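Local atomic coordinates of beta-galactosidase (PDB entry 4OIF), a protein that probably hydrolyses terminal non-reducing beta-D-galactose residues of beta-D-galactosides, as a zinc-binding trimeric enzyme of glycoside hydrolase family 42. Residues D284-D292 against W330-M341. Sequence-based numbering, arbitrary orientation.
Sequences DAYPAWHND and WHKVNKAKRPGM
Lys335 NZ donates to His290 O at 2.9 Å, lying in the carbonyl plane on a lone pair, and also forms a salt bridge with Asp539 of a second subunit. With CG anti to the backbone N (chi1 -161°) and every later bond extended, the lysine runs alongside His290 CB to reach that oxygen. The His290 imidazole is sandwiched: Trp289 CB covers one face, and Arg338 CD lies over the other, 3.7 Å from the ring centroid in a CH-pi contact. Lys335 CE lies over the centre of one face of the Arg338 guanidinium, whose NH2 forms salt bridges with Asp533 and Asp573 of the second subunit. The indole of Trp289 takes Met341 SD over one face, 4.1 Å from its six-membered-ring centroid, a Met-aromatic contact made by a methionine bent at chi2 (59°) and chi3; Pro287 CB lies over the opposite face, toward the rim. One water accepts from Trp289 NE1 and Lys337 NZ, a second donates to Tyr286 O and bonds His331 NE2, and a third donates to Trp289 O and Lys335 O. Lys337 NZ also bonds Thr324 O. On the predicted active-site side, Tyr286 CB packs on Trp330 CZ2 at 4.1 Å, while its OH bonds Glu322, the predicted nucleophile; Trp330 is predicted to bind substrate. Two loops following TIM-barrel strands are thus joined by chemistry that grades from predicted catalytic pocket to charged trimer interface.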
# COMPACT_ATOMS: atom_id res chain seq x y z
N ASP A 284 -14.61 -15.33 20.30
CA ASP A 284 -13.47 -16.03 19.73
C ASP A 284 -12.18 -15.27 19.94
O ASP A 284 -11.99 -14.20 19.36
CB ASP A 284 -13.69 -16.25 18.24
CG ASP A 284 -15.03 -16.85 17.94
OD1 ASP A 284 -15.58 -17.53 18.83
OD2 ASP A 284 -15.53 -16.63 16.81
N ALA A 285 -11.29 -15.82 20.75
CA ALA A 285 -10.07 -15.12 21.12
C ALA A 285 -8.85 -15.69 20.41
O ALA A 285 -8.56 -16.88 20.53
CB ALA A 285 -9.87 -15.18 22.62
N TYR A 286 -8.15 -14.85 19.67
CA TYR A 286 -6.87 -15.26 19.08
C TYR A 286 -5.77 -14.22 19.36
O TYR A 286 -5.36 -13.49 18.47
CB TYR A 286 -7.05 -15.51 17.58
CG TYR A 286 -8.12 -16.57 17.31
CD1 TYR A 286 -7.83 -17.92 17.45
CD2 TYR A 286 -9.42 -16.21 16.97
CE1 TYR A 286 -8.79 -18.90 17.23
CE2 TYR A 286 -10.40 -17.18 16.75
CZ TYR A 286 -10.07 -18.52 16.88
OH TYR A 286 -11.02 -19.50 16.66
N PRO A 287 -5.31 -14.14 20.62
CA PRO A 287 -4.22 -13.21 20.92
C PRO A 287 -2.92 -13.68 20.27
O PRO A 287 -2.69 -14.89 20.20
CB PRO A 287 -4.11 -13.26 22.45
CG PRO A 287 -5.39 -13.87 22.91
CD PRO A 287 -5.79 -14.82 21.84
N ALA A 288 -2.10 -12.75 19.81
CA ALA A 288 -0.85 -13.11 19.16
C ALA A 288 0.25 -13.32 20.21
O ALA A 288 1.18 -12.52 20.31
CB ALA A 288 -0.44 -12.06 18.16
N TRP A 289 0.12 -14.40 20.98
CA TRP A 289 1.04 -14.69 22.07
C TRP A 289 2.47 -14.85 21.58
O TRP A 289 2.73 -15.48 20.56
CB TRP A 289 0.63 -15.96 22.83
CG TRP A 289 -0.73 -15.92 23.50
CD1 TRP A 289 -1.83 -16.68 23.18
CD2 TRP A 289 -1.13 -15.09 24.59
NE1 TRP A 289 -2.88 -16.37 24.01
CE2 TRP A 289 -2.48 -15.40 24.89
CE3 TRP A 289 -0.48 -14.11 25.36
CZ2 TRP A 289 -3.19 -14.77 25.91
CZ3 TRP A 289 -1.18 -13.49 26.38
CH2 TRP A 289 -2.52 -13.81 26.64
N HIS A 290 3.39 -14.24 22.34
CA HIS A 290 4.83 -14.34 22.11
C HIS A 290 5.27 -13.54 20.89
O HIS A 290 6.33 -13.82 20.32
CB HIS A 290 5.26 -15.80 21.98
CG HIS A 290 4.66 -16.70 23.02
ND1 HIS A 290 4.87 -16.52 24.37
CD2 HIS A 290 3.87 -17.79 22.90
CE1 HIS A 290 4.23 -17.46 25.04
NE2 HIS A 290 3.62 -18.25 24.17
N ASN A 291 4.48 -12.54 20.51
CA ASN A 291 4.89 -11.58 19.48
C ASN A 291 6.10 -10.79 19.96
O ASN A 291 6.45 -10.83 21.14
CB ASN A 291 3.74 -10.63 19.11
CG ASN A 291 3.34 -9.68 20.25
OD1 ASN A 291 4.04 -8.70 20.54
ND2 ASN A 291 2.18 -9.93 20.85
N ASP A 292 6.74 -10.08 19.04
CA ASP A 292 7.98 -9.39 19.39
C ASP A 292 7.79 -7.90 19.58
O ASP A 292 8.75 -7.14 19.49
CB ASP A 292 9.07 -9.65 18.33
CG ASP A 292 8.73 -9.06 16.97
OD1 ASP A 292 7.57 -8.63 16.76
OD2 ASP A 292 9.64 -9.06 16.10
N TRP A 330 -3.80 -17.59 9.95
CA TRP A 330 -4.04 -16.36 9.19
C TRP A 330 -3.26 -15.16 9.70
O TRP A 330 -3.46 -14.06 9.19
CB TRP A 330 -5.53 -16.03 9.20
CG TRP A 330 -6.11 -15.99 10.59
CD1 TRP A 330 -6.50 -17.07 11.35
CD2 TRP A 330 -6.36 -14.83 11.38
NE1 TRP A 330 -6.97 -16.63 12.57
CE2 TRP A 330 -6.90 -15.26 12.61
CE3 TRP A 330 -6.18 -13.45 11.17
CZ2 TRP A 330 -7.27 -14.38 13.62
CZ3 TRP A 330 -6.55 -12.57 12.17
CH2 TRP A 330 -7.08 -13.04 13.39
N HIS A 331 -2.40 -15.38 10.69
CA HIS A 331 -1.56 -14.31 11.23
C HIS A 331 -0.29 -14.14 10.39
O HIS A 331 0.13 -15.09 9.73
CB HIS A 331 -1.19 -14.59 12.69
CG HIS A 331 -2.22 -14.14 13.67
ND1 HIS A 331 -2.00 -14.12 15.03
CD2 HIS A 331 -3.49 -13.68 13.49
CE1 HIS A 331 -3.08 -13.68 15.65
NE2 HIS A 331 -4.00 -13.41 14.74
N LYS A 332 0.30 -12.95 10.42
CA LYS A 332 1.52 -12.66 9.66
C LYS A 332 2.67 -13.55 10.12
O LYS A 332 3.56 -13.90 9.35
CB LYS A 332 1.92 -11.19 9.80
CG LYS A 332 1.05 -10.25 9.00
CD LYS A 332 1.68 -8.86 8.87
CE LYS A 332 1.79 -8.14 10.22
NZ LYS A 332 0.47 -7.83 10.84
N VAL A 333 2.63 -13.90 11.41
CA VAL A 333 3.59 -14.82 12.00
C VAL A 333 2.80 -15.78 12.86
O VAL A 333 2.33 -15.40 13.93
CB VAL A 333 4.64 -14.10 12.89
CG1 VAL A 333 5.58 -15.12 13.52
CG2 VAL A 333 5.41 -13.06 12.09
N ASN A 334 2.65 -17.02 12.39
CA ASN A 334 1.83 -17.99 13.11
C ASN A 334 2.62 -18.76 14.17
O ASN A 334 2.88 -19.94 14.02
CB ASN A 334 1.17 -18.95 12.13
CG ASN A 334 0.22 -18.22 11.20
OD1 ASN A 334 -0.81 -17.70 11.63
ND2 ASN A 334 0.57 -18.16 9.92
N LYS A 335 2.98 -18.06 15.23
CA LYS A 335 3.72 -18.65 16.33
C LYS A 335 2.77 -19.37 17.27
O LYS A 335 1.68 -18.87 17.58
CB LYS A 335 4.51 -17.56 17.07
CG LYS A 335 5.66 -18.04 17.91
CD LYS A 335 6.41 -16.84 18.48
CE LYS A 335 7.56 -17.25 19.36
NZ LYS A 335 8.14 -16.03 19.97
N ALA A 336 3.18 -20.55 17.72
CA ALA A 336 2.39 -21.34 18.66
C ALA A 336 2.66 -20.94 20.10
O ALA A 336 3.73 -20.41 20.44
CB ALA A 336 2.68 -22.82 18.47
N LYS A 337 1.66 -21.19 20.95
CA LYS A 337 1.80 -21.02 22.38
C LYS A 337 2.97 -21.83 22.93
O LYS A 337 3.14 -23.01 22.60
CB LYS A 337 0.51 -21.43 23.09
CG LYS A 337 -0.65 -20.48 22.89
CD LYS A 337 -1.94 -21.09 23.41
CE LYS A 337 -3.01 -20.02 23.61
NZ LYS A 337 -4.35 -20.61 23.87
N ARG A 338 3.78 -21.20 23.78
CA ARG A 338 4.84 -21.89 24.50
C ARG A 338 4.22 -22.78 25.56
O ARG A 338 3.12 -22.51 26.01
CB ARG A 338 5.80 -20.88 25.15
CG ARG A 338 7.02 -20.61 24.31
CD ARG A 338 6.64 -20.05 22.95
NE ARG A 338 7.81 -19.95 22.10
CZ ARG A 338 7.91 -20.48 20.89
NH1 ARG A 338 6.89 -21.13 20.35
NH2 ARG A 338 9.04 -20.33 20.21
N PRO A 339 4.93 -23.85 25.96
CA PRO A 339 4.46 -24.73 27.04
C PRO A 339 3.96 -23.90 28.23
O PRO A 339 4.63 -22.94 28.60
CB PRO A 339 5.70 -25.52 27.43
CG PRO A 339 6.50 -25.59 26.15
CD PRO A 339 6.24 -24.29 25.43
N GLY A 340 2.79 -24.24 28.77
CA GLY A 340 2.24 -23.53 29.90
C GLY A 340 1.33 -22.36 29.55
O GLY A 340 0.44 -22.00 30.33
N MET A 341 1.54 -21.77 28.38
CA MET A 341 0.80 -20.58 28.00
C MET A 341 -0.67 -20.90 27.71
O MET A 341 -1.56 -20.08 27.97
CB MET A 341 1.45 -19.91 26.79
CG MET A 341 0.63 -18.77 26.19
SD MET A 341 0.28 -17.45 27.36
CE MET A 341 1.92 -16.89 27.71
O HOH W 1 -6.07 -11.84 16.12
O HOH W 2 -5.39 -17.96 23.70
O HOH W 3 0.80 -17.75 19.87